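Local coordinates for geranylgeranyl pyrophosphate synthase (Corynebacterium glutamicum, PDB 3LMD), which probably condenses isopentenyl diphosphate onto an allylic diphosphate to lengthen isoprenoid chains, with the help of magnesium ions, at residues A[45-50]-A[99-104]; A[21-26]-A[75-80]. All coordinates share one frame; numbering follows the deposited sequence.

In the fold
Interactions 1 and 2 lie side by side, their centres about 15 Å apart, and helix 77-86 joins them. Interaction 1 packs helix 34-55 on helix 95-118. Interaction 2 sets the first modelled helix, 21-27, against the start of helix 77-86. Pro79 touches both Val47 and Ala101 of interaction 1, with its CB 3.8 Å from Ala101 CB. Arg76 NE forms a salt bridge with Glu48 OE2 at 3.0 Å. Interaction 2 is nearer the active site: the side chain of Arg78 is about 9 Å from that of Asp115, a residue seen to bind calcium in this protein, though not in this chain. Interaction 1 lies away from the metal sites, although its helix 95-118 carries Asp115.

Interaction 1 of 2, residues A[45-50]-A[99-104]; sequences VQVEEL and KAAVVV
Val47 and Leu50 of helix 34-55 meet Ala101, Val102 and Lys99 of helix 95-118 in an apolar contact. The two methyls of Val47 divide the work. CG2 reaches the methyl of Ala101. CG1 lies 4.0 Å from Val102 CG2, and the two valine side chains run alongside each other, pointing opposite ways. Val102 CG2 is the point on which most of the contact converges. It stands anti to its own carbonyl carbon, which places it against the backbone of Val47, 3.5 Å from Val47 O and 3.9 Å from Val47 CA. Leu50 comes to the same methyl with CB, CG and CD2, each at about 4.0 Å. Its side chain lies nearly perpendicular to that of Val102.

The short segments approach to 9.0 Å between axes, with a crossing angle of -58°. The closest CA pair is Val47 and Val102, 5.9 Å apart. Both helices belong to the all-helical isoprenyl diphosphate synthase fold, and the packing lays helix 34-55 across helix 95-118. Leu153 of helix 132-157 packs on Val102 and Lys99.

The remaining contact is with the backbone and the first carbons of Lys99. Leu50 CD2 lies 4.0 Å from Lys99 CA and 4.2 Å from Lys99 CG. The CB of Lys99 points away from helix 34-55, and the amine at the end of the chain is hydrogen-bonded to Gln156 OE1.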
ATOM      1  N   VAL A  45      -9.851  21.132  13.119  1.00 29.71           N
ATOM      2  CA  VAL A  45     -10.733  20.241  13.887  1.00 30.03           C
ATOM      3  C   VAL A  45     -11.496  19.334  12.914  1.00 25.76           C
ATOM      4  O   VAL A  45     -11.676  18.118  13.143  1.00 27.76           O
ATOM      5  CB  VAL A  45     -11.758  21.071  14.715  1.00 37.09           C
ATOM      6  CG1 VAL A  45     -12.877  20.169  15.286  1.00 41.54           C
ATOM      7  CG2 VAL A  45     -11.052  21.860  15.809  1.00 36.06           C
ATOM      8  N   GLN A  46     -11.972  19.915  11.824  1.00 25.20           N
ATOM      9  CA  GLN A  46     -12.683  19.153  10.812  1.00 27.29           C
ATOM     10  C   GLN A  46     -11.785  18.076  10.155  1.00 30.11           C
ATOM     11  O   GLN A  46     -12.231  16.963   9.880  1.00 26.82           O
ATOM     12  CB  GLN A  46     -13.217  20.086   9.737  1.00 32.25           C
ATOM     13  CG  GLN A  46     -14.261  21.106  10.255  1.00 34.54           C
ATOM     14  CD  GLN A  46     -14.617  22.137   9.193  1.00 52.69           C
ATOM     15  OE1 GLN A  46     -15.269  21.819   8.201  1.00 57.96           O
ATOM     16  NE2 GLN A  46     -14.177  23.377   9.392  1.00 62.35           N
ATOM     17  N   VAL A  47     -10.537  18.429   9.891  1.00 29.18           N
ATOM     18  CA  VAL A  47      -9.545  17.432   9.431  1.00 26.77           C
ATOM     19  C   VAL A  47      -9.387  16.313  10.457  1.00 24.21           C
ATOM     20  O   VAL A  47      -9.393  15.130  10.119  1.00 27.08           O
ATOM     21  CB  VAL A  47      -8.157  18.109   9.262  1.00 28.87           C
ATOM     22  CG1 VAL A  47      -7.052  17.069   9.123  1.00 25.49           C
ATOM     23  CG2 VAL A  47      -8.196  19.092   8.078  1.00 26.95           C
ATOM     24  N   GLU A  48      -9.162  16.689  11.711  1.00 28.73           N
ATOM     25  CA  GLU A  48      -9.021  15.707  12.755  1.00 26.94           C
ATOM     26  C   GLU A  48     -10.244  14.769  12.849  1.00 27.62           C
ATOM     27  O   GLU A  48     -10.089  13.578  13.092  1.00 25.71           O
ATOM     28  CB  GLU A  48      -8.775  16.379  14.116  1.00 32.64           C
ATOM     29  CG  GLU A  48      -7.412  17.107  14.233  1.00 44.95           C
ATOM     30  CD  GLU A  48      -6.232  16.128  14.413  1.00 49.40           C
ATOM     31  OE1 GLU A  48      -6.445  14.901  14.316  1.00 44.98           O
ATOM     32  OE2 GLU A  48      -5.101  16.588  14.681  1.00 61.43           O
ATOM     33  N   GLU A  49     -11.451  15.303  12.687  1.00 30.43           N
ATOM     34  CA  GLU A  49     -12.664  14.476  12.809  1.00 28.70           C
ATOM     35  C   GLU A  49     -12.720  13.455  11.688  1.00 27.42           C
ATOM     36  O   GLU A  49     -13.012  12.282  11.926  1.00 26.39           O
ATOM     37  CB  GLU A  49     -13.953  15.334  12.795  1.00 28.96           C
ATOM     38  CG  GLU A  49     -14.243  15.829  14.218  1.00 43.81           C
ATOM     39  CD  GLU A  49     -15.212  16.999  14.301  1.00 57.17           C
ATOM     40  OE1 GLU A  49     -15.837  17.358  13.275  1.00 53.25           O
ATOM     41  OE2 GLU A  49     -15.327  17.555  15.420  1.00 53.11           O
ATOM     42  N   LEU A  50     -12.457  13.905  10.473  1.00 23.68           N
ATOM     43  CA  LEU A  50     -12.590  13.021   9.310  1.00 24.80           C
ATOM     44  C   LEU A  50     -11.450  11.987   9.319  1.00 25.71           C
ATOM     45  O   LEU A  50     -11.652  10.806   9.018  1.00 25.12           O
ATOM     46  CB  LEU A  50     -12.663  13.828   8.003  1.00 26.99           C
ATOM     47  CG  LEU A  50     -12.689  12.995   6.714  1.00 28.53           C
ATOM     48  CD1 LEU A  50     -13.869  11.969   6.723  1.00 25.25           C
ATOM     49  CD2 LEU A  50     -12.729  13.852   5.456  1.00 30.36           C
ATOM     50  N   LYS A  99     -10.972  17.273   2.960  1.00 24.08           N
ATOM     51  CA  LYS A  99     -10.815  15.871   2.575  1.00 26.69           C
ATOM     52  C   LYS A  99      -9.424  15.581   1.945  1.00 24.97           C
ATOM     53  O   LYS A  99      -8.810  14.536   2.211  1.00 25.53           O
ATOM     54  CB  LYS A  99     -11.939  15.504   1.590  1.00 29.81           C
ATOM     55  CG  LYS A  99     -12.096  14.044   1.291  1.00 36.60           C
ATOM     56  CD  LYS A  99     -13.415  13.760   0.501  1.00 41.50           C
ATOM     57  CE  LYS A  99     -14.670  14.253   1.235  1.00 36.57           C
ATOM     58  NZ  LYS A  99     -15.937  13.676   0.677  1.00 30.86           N
ATOM     59  N   ALA A 100      -8.961  16.467   1.070  1.00 25.31           N
ATOM     60  CA  ALA A 100      -7.586  16.356   0.546  1.00 25.78           C
ATOM     61  C   ALA A 100      -6.525  16.375   1.652  1.00 26.05           C
ATOM     62  O   ALA A 100      -5.561  15.615   1.594  1.00 25.89           O
ATOM     63  CB  ALA A 100      -7.307  17.438  -0.514  1.00 25.55           C
ATOM     64  N   ALA A 101      -6.692  17.217   2.669  1.00 21.99           N
ATOM     65  CA  ALA A 101      -5.725  17.314   3.763  1.00 23.60           C
ATOM     66  C   ALA A 101      -5.683  16.008   4.531  1.00 24.94           C
ATOM     67  O   ALA A 101      -4.604  15.564   4.980  1.00 25.50           O
ATOM     68  CB  ALA A 101      -6.073  18.487   4.720  1.00 24.47           C
ATOM     69  N   VAL A 102      -6.842  15.372   4.641  1.00 21.86           N
ATOM     70  CA  VAL A 102      -6.935  14.099   5.328  1.00 23.51           C
ATOM     71  C   VAL A 102      -6.209  13.038   4.501  1.00 19.24           C
ATOM     72  O   VAL A 102      -5.502  12.197   5.044  1.00 23.59           O
ATOM     73  CB  VAL A 102      -8.403  13.695   5.618  1.00 25.77           C
ATOM     74  CG1 VAL A 102      -8.503  12.195   6.051  1.00 24.53           C
ATOM     75  CG2 VAL A 102      -9.029  14.648   6.685  1.00 23.00           C
ATOM     76  N   VAL A 103      -6.390  13.090   3.185  1.00 22.47           N
ATOM     77  CA  VAL A 103      -5.699  12.134   2.320  1.00 21.74           C
ATOM     78  C   VAL A 103      -4.185  12.279   2.491  1.00 26.53           C
ATOM     79  O   VAL A 103      -3.468  11.275   2.606  1.00 24.10           O
ATOM     80  CB  VAL A 103      -6.103  12.335   0.846  1.00 21.23           C
ATOM     81  CG1 VAL A 103      -5.130  11.569  -0.121  1.00 25.21           C
ATOM     82  CG2 VAL A 103      -7.556  11.831   0.627  1.00 24.70           C
ATOM     83  N   VAL A 104      -3.696  13.517   2.505  1.00 23.35           N
ATOM     84  CA  VAL A 104      -2.255  13.734   2.707  1.00 27.11           C
ATOM     85  C   VAL A 104      -1.810  13.147   4.037  1.00 23.37           C
ATOM     86  O   VAL A 104      -0.785  12.442   4.116  1.00 23.95           O
ATOM     87  CB  VAL A 104      -1.876  15.224   2.612  1.00 25.95           C
ATOM     88  CG1 VAL A 104      -0.397  15.459   3.033  1.00 24.83           C
ATOM     89  CG2 VAL A 104      -2.127  15.708   1.173  1.00 25.31           C
TER

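Interaction 2 of 2, residues A[21-26]-A[75-80]; sequences VSTTGA and KRFRPM
Thr23 and Phe77 bring the two backbones closest, with 6.5 Å between Thr23 CA and Phe77 CA, where the first modelled helix, 21-27, meets the first turn of helix 77-86. Thr23 touches with its methyl. CG2 is anti to the backbone N, and this carries it to 3.6 Å from Phe77 CB and 4.0 Å from Phe77 CG. The threonine and phenylalanine side chains are set roughly square to one another. Phe77 CB also lies 3.8 Å from Thr23 O. One turn on, Ala26 CB sits against the same ring, 3.8 Å from both Phe77 CD2 and Phe77 CE2.

Arg76 is the N-cap residue of helix 77-86, and Phe77 follows it directly in the first turn. In this all-helical synthase fold, Phe77 lies buried between several helices. Its ring makes an edge-to-face contact with Phe236 of helix 219-246. Thr23 and Ala26 also touch Phe236. Leu343 of helix 335-349 also packs on Phe77.

Two looser contacts extend the interface. Met80 bends at its last torsion (chi3 83°), and its CE lies 4.1 Å from Ala26 O. Arg78 NH1 lies 4.3 Å from Thr23 CG2. The Arg78 side chain also packs on Val104 and His108 of helix 95-118.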
ATOM      1  N   VAL A  21      12.251  18.294  15.179  1.00 59.56           N
ATOM      2  CA  VAL A  21      11.880  19.570  15.797  1.00 58.00           C
ATOM      3  C   VAL A  21      11.390  20.585  14.764  1.00 55.11           C
ATOM      4  O   VAL A  21      10.494  21.379  15.041  1.00 54.04           O
ATOM      5  CB  VAL A  21      13.040  20.178  16.643  1.00 63.34           C
ATOM      6  CG1 VAL A  21      13.866  19.071  17.301  1.00 69.37           C
ATOM      7  CG2 VAL A  21      13.930  21.108  15.795  1.00 68.49           C
ATOM      8  N   SER A  22      11.968  20.544  13.566  1.00 46.94           N
ATOM      9  CA  SER A  22      11.604  21.483  12.498  1.00 47.54           C
ATOM     10  C   SER A  22      10.121  21.408  12.125  1.00 48.58           C
ATOM     11  O   SER A  22       9.408  22.420  12.172  1.00 45.36           O
ATOM     12  CB  SER A  22      12.483  21.246  11.263  1.00 37.08           C
ATOM     13  OG  SER A  22      13.825  21.594  11.573  1.00 47.91           O
ATOM     14  N   THR A  23       9.669  20.219  11.735  1.00 45.48           N
ATOM     15  CA  THR A  23       8.264  20.018  11.341  1.00 54.27           C
ATOM     16  C   THR A  23       7.294  20.252  12.522  1.00 60.75           C
ATOM     17  O   THR A  23       6.173  20.710  12.322  1.00 65.02           O
ATOM     18  CB  THR A  23       8.036  18.589  10.749  1.00 52.10           C
ATOM     19  OG1 THR A  23       8.949  18.348   9.664  1.00 55.29           O
ATOM     20  CG2 THR A  23       6.622  18.435  10.245  1.00 50.15           C
ATOM     21  N   THR A  24       7.740  19.933  13.741  1.00 63.08           N
ATOM     22  CA  THR A  24       6.963  20.155  14.982  1.00 65.57           C
ATOM     23  C   THR A  24       6.846  21.638  15.353  1.00 66.48           C
ATOM     24  O   THR A  24       5.747  22.149  15.574  1.00 63.79           O
ATOM     25  CB  THR A  24       7.590  19.401  16.193  1.00 69.12           C
ATOM     26  OG1 THR A  24       7.460  17.985  16.007  1.00 66.60           O
ATOM     27  CG2 THR A  24       6.921  19.812  17.517  1.00 73.02           C
ATOM     28  N   GLY A  25       7.987  22.321  15.431  1.00 64.40           N
ATOM     29  CA  GLY A  25       8.012  23.761  15.712  1.00 64.45           C
ATOM     30  C   GLY A  25       7.274  24.613  14.686  1.00 64.59           C
ATOM     31  O   GLY A  25       6.715  25.665  15.027  1.00 64.67           O
ATOM     32  N   ALA A  26       7.267  24.158  13.432  1.00 58.36           N
ATOM     33  CA  ALA A  26       6.591  24.865  12.332  1.00 58.39           C
ATOM     34  C   ALA A  26       5.077  25.050  12.550  1.00 62.79           C
ATOM     35  O   ALA A  26       4.520  26.111  12.253  1.00 63.31           O
ATOM     36  CB  ALA A  26       6.850  24.147  11.009  1.00 48.34           C
ATOM     37  N   LYS A  75      -0.102  18.687  16.782  1.00 84.56           N
ATOM     38  CA  LYS A  75      -0.414  19.441  15.562  1.00 78.25           C
ATOM     39  C   LYS A  75       0.217  18.834  14.301  1.00 68.69           C
ATOM     40  O   LYS A  75       1.406  18.512  14.266  1.00 73.31           O
ATOM     41  CB  LYS A  75      -0.086  20.933  15.717  1.00 79.68           C
ATOM     42  CG  LYS A  75      -1.139  21.695  16.515  1.00 81.59           C
ATOM     43  CD  LYS A  75      -1.012  23.196  16.345  1.00 87.36           C
ATOM     44  CE  LYS A  75      -2.198  23.908  16.982  1.00 90.10           C
ATOM     45  NZ  LYS A  75      -2.244  25.350  16.617  1.00 88.85           N
ATOM     46  N   ARG A  76      -0.611  18.673  13.276  1.00 55.47           N
ATOM     47  CA  ARG A  76      -0.251  17.949  12.053  1.00 38.24           C
ATOM     48  C   ARG A  76       0.170  18.936  10.957  1.00 33.17           C
ATOM     49  O   ARG A  76      -0.670  19.593  10.332  1.00 27.72           O
ATOM     50  CB  ARG A  76      -1.463  17.154  11.603  1.00 39.64           C
ATOM     51  CG  ARG A  76      -2.053  16.245  12.706  1.00 37.37           C
ATOM     52  CD  ARG A  76      -3.074  15.266  12.141  1.00 33.15           C
ATOM     53  NE  ARG A  76      -3.622  14.410  13.191  1.00 30.81           N
ATOM     54  CZ  ARG A  76      -3.118  13.223  13.528  1.00 41.43           C
ATOM     55  NH1 ARG A  76      -3.679  12.527  14.509  1.00 36.13           N
ATOM     56  NH2 ARG A  76      -2.073  12.718  12.865  1.00 31.35           N
ATOM     57  N   PHE A  77       1.472  19.041  10.713  1.00 27.86           N
ATOM     58  CA  PHE A  77       1.972  20.067   9.786  1.00 27.69           C
ATOM     59  C   PHE A  77       1.443  19.951   8.347  1.00 30.81           C
ATOM     60  O   PHE A  77       1.122  20.966   7.694  1.00 25.86           O
ATOM     61  CB  PHE A  77       3.506  20.075   9.730  1.00 31.96           C
ATOM     62  CG  PHE A  77       4.027  21.060   8.730  1.00 35.71           C
ATOM     63  CD1 PHE A  77       4.395  20.662   7.452  1.00 34.38           C
ATOM     64  CD2 PHE A  77       4.053  22.411   9.037  1.00 36.42           C
ATOM     65  CE1 PHE A  77       4.822  21.606   6.501  1.00 33.88           C
ATOM     66  CE2 PHE A  77       4.478  23.340   8.110  1.00 44.03           C
ATOM     67  CZ  PHE A  77       4.861  22.940   6.839  1.00 34.70           C
ATOM     68  N   ARG A  78       1.394  18.733   7.815  1.00 25.28           N
ATOM     69  CA  ARG A  78       1.009  18.580   6.398  1.00 26.47           C
ATOM     70  C   ARG A  78      -0.423  19.031   6.103  1.00 27.17           C
ATOM     71  O   ARG A  78      -0.654  19.770   5.125  1.00 26.68           O
ATOM     72  CB  ARG A  78       1.260  17.155   5.920  1.00 25.28           C
ATOM     73  CG  ARG A  78       2.748  16.824   5.974  1.00 26.27           C
ATOM     74  CD  ARG A  78       3.048  15.312   5.863  1.00 29.05           C
ATOM     75  NE  ARG A  78       4.494  15.104   5.980  1.00 28.47           N
ATOM     76  CZ  ARG A  78       5.150  15.120   7.138  1.00 32.11           C
ATOM     77  NH1 ARG A  78       4.482  15.265   8.274  1.00 28.79           N
ATOM     78  NH2 ARG A  78       6.470  14.925   7.168  1.00 30.63           N
ATOM     79  N   PRO A  79      -1.391  18.599   6.933  1.00 26.82           N
ATOM     80  CA  PRO A  79      -2.731  19.144   6.666  1.00 27.80           C
ATOM     81  C   PRO A  79      -2.807  20.649   6.920  1.00 27.39           C
ATOM     82  O   PRO A  79      -3.507  21.344   6.189  1.00 29.81           O
ATOM     83  CB  PRO A  79      -3.660  18.355   7.611  1.00 31.18           C
ATOM     84  CG  PRO A  79      -2.758  17.461   8.466  1.00 29.89           C
ATOM     85  CD  PRO A  79      -1.396  17.427   7.852  1.00 26.12           C
ATOM     86  N   MET A  80      -2.083  21.156   7.916  1.00 24.64           N
ATOM     87  CA  MET A  80      -2.085  22.603   8.169  1.00 30.29           C
ATOM     88  C   MET A  80      -1.590  23.358   6.942  1.00 32.48           C
ATOM     89  O   MET A  80      -2.149  24.383   6.555  1.00 26.37           O
ATOM     90  CB  MET A  80      -1.187  22.965   9.384  1.00 27.12           C
ATOM     91  CG  MET A  80      -1.272  24.463   9.768  1.00 41.16           C
ATOM     92  SD  MET A  80       0.029  25.084  10.917  1.00 41.87           S
ATOM     93  CE  MET A  80       1.357  25.400   9.745  1.00 40.70           C
TER